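Local structure of eukaryotic translation initiation factor 4 gamma 2 (Homo sapiens, 4IUL) at residues S52-V64 with T107-E119. The protein probably acts in translation initiation, with a MIF4G domain of HEAT repeats that interacts with the RNA helicase eIF4A. Residues are numbered along the deposited sequence; the frame is centred on the assembly and turned at random.
Sequences SKLILKGVILLIV and TFRRLLISKLQDE. With SO4 (sulfate ion), chain D.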
ATOM      1  N   SER A  52     -21.933   9.830  -5.364  1.00 36.01           N
ATOM      2  CA  SER A  52     -22.096  10.409  -4.020  1.00 33.44           C
ATOM      3  C   SER A  52     -21.128   9.830  -2.988  1.00 31.79           C
ATOM      4  O   SER A  52     -20.320   8.958  -3.299  1.00 33.48           O
ATOM      5  CB  SER A  52     -23.524  10.177  -3.520  1.00 32.39           C
ATOM      6  OG  SER A  52     -23.745   8.802  -3.260  1.00 29.23           O
ATOM      7  N   LYS A  53     -21.230  10.303  -1.751  1.00 29.71           N
ATOM      8  CA  LYS A  53     -20.357   9.815  -0.692  1.00 29.51           C
ATOM      9  C   LYS A  53     -20.524   8.309  -0.486  1.00 26.67           C
ATOM     10  O   LYS A  53     -19.543   7.565  -0.418  1.00 24.92           O
ATOM     11  CB  LYS A  53     -20.634  10.560   0.630  1.00 31.45           C
ATOM     12  CG  LYS A  53     -19.741  10.092   1.789  1.00 32.72           C
ATOM     13  CD  LYS A  53     -19.590  11.135   2.910  1.00 36.26           C
ATOM     14  CE  LYS A  53     -20.854  11.283   3.744  1.00 36.41           C
ATOM     15  NZ  LYS A  53     -20.628  12.085   4.986  1.00 37.44           N
ATOM     16  N   LEU A  54     -21.774   7.874  -0.384  1.00 25.43           N
ATOM     17  CA  LEU A  54     -22.101   6.467  -0.174  1.00 24.87           C
ATOM     18  C   LEU A  54     -21.485   5.562  -1.242  1.00 24.78           C
ATOM     19  O   LEU A  54     -20.900   4.529  -0.928  1.00 26.55           O
ATOM     20  CB  LEU A  54     -23.624   6.296  -0.140  1.00 25.79           C
ATOM     21  CG  LEU A  54     -24.158   4.885   0.116  1.00 28.44           C
ATOM     22  CD1 LEU A  54     -25.523   4.974   0.804  1.00 28.06           C
ATOM     23  CD2 LEU A  54     -24.239   4.107  -1.205  1.00 25.73           C
ATOM     24  N   ILE A  55     -21.610   5.954  -2.502  1.00 22.79           N
ATOM     25  CA  ILE A  55     -21.051   5.169  -3.588  1.00 23.98           C
ATOM     26  C   ILE A  55     -19.524   5.179  -3.523  1.00 24.96           C
ATOM     27  O   ILE A  55     -18.885   4.161  -3.812  1.00 23.14           O
ATOM     28  CB  ILE A  55     -21.556   5.693  -4.954  1.00 25.05           C
ATOM     29  CG1 ILE A  55     -23.031   5.315  -5.120  1.00 28.21           C
ATOM     30  CG2 ILE A  55     -20.744   5.113  -6.085  1.00 23.81           C
ATOM     31  CD1 ILE A  55     -23.688   5.899  -6.341  1.00 31.99           C
ATOM     32  N   LEU A  56     -18.938   6.315  -3.137  1.00 24.26           N
ATOM     33  CA  LEU A  56     -17.476   6.396  -3.019  1.00 25.48           C
ATOM     34  C   LEU A  56     -16.951   5.403  -1.969  1.00 25.23           C
ATOM     35  O   LEU A  56     -15.936   4.727  -2.193  1.00 25.08           O
ATOM     36  CB  LEU A  56     -17.033   7.818  -2.643  1.00 25.84           C
ATOM     37  CG  LEU A  56     -17.180   8.936  -3.679  1.00 28.41           C
ATOM     38  CD1 LEU A  56     -16.659  10.255  -3.093  1.00 28.47           C
ATOM     39  CD2 LEU A  56     -16.405   8.572  -4.941  1.00 26.69           C
ATOM     40  N   LYS A  57     -17.647   5.305  -0.835  1.00 24.21           N
ATOM     41  CA  LYS A  57     -17.230   4.392   0.237  1.00 26.71           C
ATOM     42  C   LYS A  57     -17.142   2.941  -0.224  1.00 26.14           C
ATOM     43  O   LYS A  57     -16.213   2.227   0.149  1.00 26.50           O
ATOM     44  CB  LYS A  57     -18.184   4.463   1.436  1.00 27.69           C
ATOM     45  CG  LYS A  57     -18.079   5.732   2.276  1.00 31.58           C
ATOM     46  CD  LYS A  57     -19.060   5.680   3.446  1.00 30.85           C
ATOM     47  CE  LYS A  57     -18.965   6.928   4.289  1.00 30.59           C
ATOM     48  NZ  LYS A  57     -19.989   6.933   5.350  1.00 31.54           N
ATOM     49  N   GLY A  58     -18.115   2.510  -1.021  1.00 25.05           N
ATOM     50  CA  GLY A  58     -18.120   1.144  -1.524  1.00 24.40           C
ATOM     51  C   GLY A  58     -17.021   0.923  -2.549  1.00 25.15           C
ATOM     52  O   GLY A  58     -16.276  -0.060  -2.478  1.00 26.51           O
ATOM     53  N   VAL A  59     -16.923   1.837  -3.508  1.00 24.70           N
ATOM     54  CA  VAL A  59     -15.888   1.757  -4.534  1.00 25.10           C
ATOM     55  C   VAL A  59     -14.505   1.563  -3.906  1.00 24.23           C
ATOM     56  O   VAL A  59     -13.739   0.709  -4.340  1.00 24.96           O
ATOM     57  CB  VAL A  59     -15.863   3.035  -5.406  1.00 24.60           C
ATOM     58  CG1 VAL A  59     -14.634   3.020  -6.327  1.00 25.34           C
ATOM     59  CG2 VAL A  59     -17.146   3.128  -6.223  1.00 24.43           C
ATOM     60  N   ILE A  60     -14.191   2.360  -2.886  1.00 25.29           N
ATOM     61  CA  ILE A  60     -12.894   2.266  -2.201  1.00 23.98           C
ATOM     62  C   ILE A  60     -12.730   0.912  -1.518  1.00 23.42           C
ATOM     63  O   ILE A  60     -11.648   0.319  -1.537  1.00 20.31           O
ATOM     64  CB  ILE A  60     -12.735   3.400  -1.150  1.00 25.79           C
ATOM     65  CG1 ILE A  60     -12.586   4.747  -1.871  1.00 26.74           C
ATOM     66  CG2 ILE A  60     -11.529   3.135  -0.260  1.00 23.90           C
ATOM     67  CD1 ILE A  60     -12.691   5.954  -0.961  1.00 28.08           C
ATOM     68  N   LEU A  61     -13.813   0.432  -0.915  1.00 22.15           N
ATOM     69  CA  LEU A  61     -13.803  -0.856  -0.245  1.00 23.57           C
ATOM     70  C   LEU A  61     -13.488  -1.971  -1.250  1.00 23.32           C
ATOM     71  O   LEU A  61     -12.699  -2.871  -0.971  1.00 22.99           O
ATOM     72  CB  LEU A  61     -15.168  -1.119   0.406  1.00 26.00           C
ATOM     73  CG  LEU A  61     -15.299  -2.477   1.105  1.00 29.27           C
ATOM     74  CD1 LEU A  61     -14.287  -2.548   2.259  1.00 29.27           C
ATOM     75  CD2 LEU A  61     -16.714  -2.661   1.625  1.00 28.46           C
ATOM     76  N   LEU A  62     -14.100  -1.909  -2.426  1.00 25.20           N
ATOM     77  CA  LEU A  62     -13.878  -2.939  -3.440  1.00 26.21           C
ATOM     78  C   LEU A  62     -12.477  -2.902  -4.059  1.00 26.92           C
ATOM     79  O   LEU A  62     -11.859  -3.953  -4.274  1.00 24.69           O
ATOM     80  CB  LEU A  62     -14.953  -2.831  -4.526  1.00 27.42           C
ATOM     81  CG  LEU A  62     -16.372  -3.177  -4.045  1.00 30.32           C
ATOM     82  CD1 LEU A  62     -17.389  -2.861  -5.130  1.00 29.05           C
ATOM     83  CD2 LEU A  62     -16.433  -4.663  -3.651  1.00 29.57           C
ATOM     84  N   ILE A  63     -11.976  -1.693  -4.319  1.00 26.14           N
ATOM     85  CA  ILE A  63     -10.651  -1.511  -4.911  1.00 25.55           C
ATOM     86  C   ILE A  63      -9.566  -2.095  -4.000  1.00 27.30           C
ATOM     87  O   ILE A  63      -8.722  -2.889  -4.446  1.00 26.63           O
ATOM     88  CB  ILE A  63     -10.355  -0.002  -5.175  1.00 25.48           C
ATOM     89  CG1 ILE A  63     -11.256   0.516  -6.298  1.00 27.28           C
ATOM     90  CG2 ILE A  63      -8.898   0.197  -5.544  1.00 22.64           C
ATOM     91  CD1 ILE A  63     -11.082   2.000  -6.618  1.00 28.18           C
ATOM     92  N   VAL A  64      -9.587  -1.709  -2.726  1.00 26.36           N
ATOM     93  CA  VAL A  64      -8.602  -2.217  -1.780  1.00 27.73           C
ATOM     94  C   VAL A  64      -8.750  -3.735  -1.626  1.00 28.92           C
ATOM     95  O   VAL A  64      -7.760  -4.446  -1.427  1.00 27.90           O
ATOM     96  CB  VAL A  64      -8.738  -1.515  -0.419  1.00 27.35           C
ATOM     97  CG1 VAL A  64      -7.733  -2.081   0.562  1.00 29.71           C
ATOM     98  CG2 VAL A  64      -8.495  -0.009  -0.594  1.00 29.37           C
ATOM     99  N   THR A 107     -13.380  14.343  -0.382  1.00 31.78           N
ATOM    100  CA  THR A 107     -14.035  13.200   0.225  1.00 29.19           C
ATOM    101  C   THR A 107     -13.279  11.923  -0.137  1.00 28.03           C
ATOM    102  O   THR A 107     -12.862  11.170   0.748  1.00 27.55           O
ATOM    103  CB  THR A 107     -15.503  13.095  -0.272  1.00 29.02           C
ATOM    104  OG1 THR A 107     -16.201  14.301   0.065  1.00 31.56           O
ATOM    105  CG2 THR A 107     -16.218  11.914   0.373  1.00 29.92           C
ATOM    106  N   PHE A 108     -13.093  11.691  -1.435  1.00 24.95           N
ATOM    107  CA  PHE A 108     -12.396  10.499  -1.880  1.00 25.21           C
ATOM    108  C   PHE A 108     -11.044  10.348  -1.191  1.00 26.12           C
ATOM    109  O   PHE A 108     -10.773   9.317  -0.573  1.00 24.91           O
ATOM    110  CB  PHE A 108     -12.168  10.503  -3.391  1.00 23.71           C
ATOM    111  CG  PHE A 108     -11.585   9.212  -3.905  1.00 24.91           C
ATOM    112  CD1 PHE A 108     -12.398   8.099  -4.106  1.00 25.49           C
ATOM    113  CD2 PHE A 108     -10.213   9.076  -4.091  1.00 24.33           C
ATOM    114  CE1 PHE A 108     -11.851   6.864  -4.482  1.00 26.30           C
ATOM    115  CE2 PHE A 108      -9.655   7.844  -4.464  1.00 25.18           C
ATOM    116  CZ  PHE A 108     -10.474   6.737  -4.658  1.00 22.99           C
ATOM    117  N   ARG A 109     -10.209  11.381  -1.288  1.00 25.24           N
ATOM    118  CA  ARG A 109      -8.875  11.352  -0.689  1.00 28.11           C
ATOM    119  C   ARG A 109      -8.883  11.016   0.790  1.00 27.92           C
ATOM    120  O   ARG A 109      -8.062  10.226   1.248  1.00 30.06           O
ATOM    121  CB  ARG A 109      -8.148  12.689  -0.906  1.00 27.32           C
ATOM    122  CG  ARG A 109      -7.683  12.935  -2.350  1.00 28.19           C
ATOM    123  CD  ARG A 109      -6.974  14.276  -2.470  1.00 29.25           C
ATOM    124  NE  ARG A 109      -6.616  14.621  -3.843  1.00 31.82           N
ATOM    125  CZ  ARG A 109      -5.582  14.110  -4.506  1.00 33.57           C
ATOM    126  NH1 ARG A 109      -4.789  13.222  -3.926  1.00 33.19           N
ATOM    127  NH2 ARG A 109      -5.337  14.494  -5.752  1.00 32.60           N
ATOM    128  N   ARG A 110      -9.812  11.616   1.525  1.00 28.78           N
ATOM    129  CA  ARG A 110      -9.951  11.400   2.961  1.00 29.31           C
ATOM    130  C   ARG A 110     -10.351   9.964   3.327  1.00 28.48           C
ATOM    131  O   ARG A 110      -9.786   9.372   4.238  1.00 29.36           O
ATOM    132  CB  ARG A 110     -10.985  12.386   3.523  1.00 31.70           C
ATOM    133  CG  ARG A 110     -11.511  12.052   4.915  1.00 33.86           C
ATOM    134  CD  ARG A 110     -12.443  13.144   5.437  1.00 37.60           C
ATOM    135  NE  ARG A 110     -13.761  13.159   4.798  1.00 37.50           N
ATOM    136  CZ  ARG A 110     -14.733  12.290   5.063  1.00 39.31           C
ATOM    137  NH1 ARG A 110     -15.903  12.382   4.437  1.00 38.00           N
ATOM    138  NH2 ARG A 110     -14.539  11.327   5.957  1.00 38.34           N
ATOM    139  N   LEU A 111     -11.323   9.403   2.624  1.00 27.64           N
ATOM    140  CA  LEU A 111     -11.759   8.042   2.926  1.00 28.95           C
ATOM    141  C   LEU A 111     -10.742   6.978   2.490  1.00 30.09           C
ATOM    142  O   LEU A 111     -10.683   5.894   3.079  1.00 29.99           O
ATOM    143  CB  LEU A 111     -13.125   7.765   2.283  1.00 27.30           C
ATOM    144  CG  LEU A 111     -14.317   8.608   2.779  1.00 29.49           C
ATOM    145  CD1 LEU A 111     -15.540   8.330   1.902  1.00 28.15           C
ATOM    146  CD2 LEU A 111     -14.636   8.294   4.252  1.00 25.09           C
ATOM    147  N   LEU A 112      -9.935   7.281   1.473  1.00 29.69           N
ATOM    148  CA  LEU A 112      -8.933   6.320   1.006  1.00 30.57           C
ATOM    149  C   LEU A 112      -7.872   6.151   2.108  1.00 29.70           C
ATOM    150  O   LEU A 112      -7.526   5.031   2.502  1.00 28.52           O
ATOM    151  CB  LEU A 112      -8.254   6.816  -0.284  1.00 30.72           C
ATOM    152  CG  LEU A 112      -7.754   5.777  -1.300  1.00 33.48           C
ATOM    153  CD1 LEU A 112      -6.636   6.376  -2.150  1.00 32.02           C
ATOM    154  CD2 LEU A 112      -7.250   4.544  -0.590  1.00 32.92           C
ATOM    155  N   ILE A 113      -7.355   7.276   2.593  1.00 27.98           N
ATOM    156  CA  ILE A 113      -6.339   7.259   3.643  1.00 26.94           C
ATOM    157  C   ILE A 113      -6.861   6.465   4.834  1.00 27.22           C
ATOM    158  O   ILE A 113      -6.165   5.609   5.381  1.00 26.36           O
ATOM    159  CB  ILE A 113      -5.982   8.703   4.093  1.00 25.46           C
ATOM    160  CG1 ILE A 113      -5.093   9.362   3.035  1.00 25.36           C
ATOM    161  CG2 ILE A 113      -5.300   8.681   5.468  1.00 22.64           C
ATOM    162  CD1 ILE A 113      -4.950  10.859   3.189  1.00 25.43           C
ATOM    163  N   SER A 114      -8.101   6.757   5.218  1.00 26.64           N
ATOM    164  CA  SER A 114      -8.749   6.095   6.339  1.00 27.49           C
ATOM    165  C   SER A 114      -8.836   4.579   6.157  1.00 27.30           C
ATOM    166  O   SER A 114      -8.552   3.829   7.084  1.00 26.17           O
ATOM    167  CB  SER A 114     -10.150   6.671   6.535  1.00 26.53           C
ATOM    168  OG  SER A 114     -10.889   5.894   7.453  1.00 29.01           O
ATOM    169  N   LYS A 115      -9.236   4.138   4.965  1.00 27.84           N
ATOM    170  CA  LYS A 115      -9.365   2.713   4.676  1.00 30.46           C
ATOM    171  C   LYS A 115      -8.042   1.947   4.761  1.00 31.27           C
ATOM    172  O   LYS A 115      -7.992   0.859   5.330  1.00 31.44           O
ATOM    173  CB  LYS A 115      -9.979   2.493   3.290  1.00 30.16           C
ATOM    174  CG  LYS A 115     -10.031   1.023   2.856  1.00 32.69           C
ATOM    175  CD  LYS A 115     -11.343   0.327   3.246  1.00 34.76           C
ATOM    176  CE  LYS A 115     -11.510   0.133   4.740  1.00 35.74           C
ATOM    177  NZ  LYS A 115     -12.777  -0.597   5.064  1.00 35.32           N
ATOM    178  N   LEU A 116      -6.972   2.489   4.190  1.00 31.37           N
ATOM    179  CA  LEU A 116      -5.701   1.781   4.263  1.00 32.69           C
ATOM    180  C   LEU A 116      -5.175   1.673   5.684  1.00 32.85           C
ATOM    181  O   LEU A 116      -4.526   0.695   6.033  1.00 31.27           O
ATOM    182  CB  LEU A 116      -4.677   2.416   3.333  1.00 33.03           C
ATOM    183  CG  LEU A 116      -4.868   1.666   2.014  1.00 35.65           C
ATOM    184  CD1 LEU A 116      -5.037   2.633   0.881  1.00 37.43           C
ATOM    185  CD2 LEU A 116      -3.716   0.715   1.801  1.00 31.29           C
ATOM    186  N   GLN A 117      -5.473   2.665   6.512  1.00 34.12           N
ATOM    187  CA  GLN A 117      -5.056   2.607   7.902  1.00 35.89           C
ATOM    188  C   GLN A 117      -5.758   1.386   8.515  1.00 36.98           C
ATOM    189  O   GLN A 117      -5.174   0.663   9.332  1.00 33.50           O
ATOM    190  CB  GLN A 117      -5.477   3.887   8.632  1.00 38.62           C
ATOM    191  CG  GLN A 117      -5.044   3.950  10.098  1.00 43.24           C
ATOM    192  CD  GLN A 117      -3.561   3.668  10.281  1.00 47.16           C
ATOM    193  OE1 GLN A 117      -2.709   4.346   9.703  1.00 50.06           O
ATOM    194  NE2 GLN A 117      -3.247   2.659  11.091  1.00 49.81           N
ATOM    195  N   ASP A 118      -7.006   1.155   8.101  1.00 37.98           N
ATOM    196  CA  ASP A 118      -7.793   0.025   8.599  1.00 39.98           C
ATOM    197  C   ASP A 118      -7.238  -1.329   8.151  1.00 39.85           C
ATOM    198  O   ASP A 118      -7.074  -2.239   8.967  1.00 38.16           O
ATOM    199  CB  ASP A 118      -9.253   0.114   8.139  1.00 43.56           C
ATOM    200  CG  ASP A 118      -9.962   1.354   8.647  1.00 47.38           C
ATOM    201  OD1 ASP A 118      -9.717   1.764   9.805  1.00 50.17           O
ATOM    202  OD2 ASP A 118     -10.788   1.908   7.888  1.00 49.15           O
ATOM    203  N   GLU A 119      -6.978  -1.484   6.856  1.00 38.53           N
ATOM    204  CA  GLU A 119      -6.443  -2.755   6.383  1.00 39.67           C
ATOM    205  C   GLU A 119      -5.116  -3.054   7.075  1.00 38.03           C
ATOM    206  O   GLU A 119      -4.867  -4.189   7.471  1.00 37.05           O
ATOM    207  CB  GLU A 119      -6.246  -2.753   4.860  1.00 41.16           C
ATOM    208  CG  GLU A 119      -7.499  -3.065   4.056  1.00 45.59           C
ATOM    209  CD  GLU A 119      -7.994  -4.497   4.241  1.00 49.17           C
ATOM    210  OE1 GLU A 119      -8.252  -4.899   5.393  1.00 52.00           O
ATOM    211  OE2 GLU A 119      -8.138  -5.223   3.232  1.00 50.09           O
TER
HETATM  212  S   SO4 D 402     -18.228   9.991   6.990  1.00 55.97           S
HETATM  213  O1  SO4 D 402     -18.170  10.167   8.453  1.00 58.94           O
HETATM  214  O2  SO4 D 402     -17.886  11.261   6.326  1.00 58.06           O
HETATM  215  O3  SO4 D 402     -17.268   8.950   6.591  1.00 57.96           O
HETATM  216  O4  SO4 D 402     -19.590   9.586   6.597  1.00 58.53           O
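Sulfate O2 is gripped from both helices: Lys53 NZ donates to it at 3.2 Å and Arg110 NH1 at 3.0 Å, while a weak bond comes from Arg110 NH2. The NH1 bond is bent, with an N-H...O angle of 136°. Sulfate O4 takes Lys57 NZ at 3.0 Å, as well as Lys53 NZ. The Lys57 chain is extended beyond CG and reaches the anion directly, whereas a bend at chi3 (73°) turns CE and NZ of Lys53 toward it. The sulfate was probably picked up during crystallisation. Its negative charge is matched by the three basic side chains, two from 52-64 and one from 107-119. Arg110 NH1 also forms a salt bridge with Asp92. Away from the sulfate the segments meet mainly through carbon atoms, and no hydrogen bond runs directly between them. Ile60 is a knob in a hole made by Phe108, Leu111, Leu112 and Lys115. Its CG1 lies 3.4 Å from Phe108 CE1, in an oblique approach to the ring, and its CD1 meets Leu111 CB at 3.7 Å. With CG2 anti to the backbone N, that branch lies against Lys115 CB. An alanine here would remove CG1, CG2 and CD1, and would probably leave Phe108 and Leu111 without their shared partner. Leu56 CD2 touches the edge of the Phe108 ring. Further along, Val64 CG1 packs on Glu119 CG at 3.6 Å. The axes of segments 53-64 and 107-119 approach to 10.1 Å and their directions differ by 40°, within the HEAT-repeat MIF4G domain. Helix 74-87 packs against Phe108 and Ile63, helix 13-31 against Ile55 and Leu62, and helix 141-163 against Leu116 and Glu119.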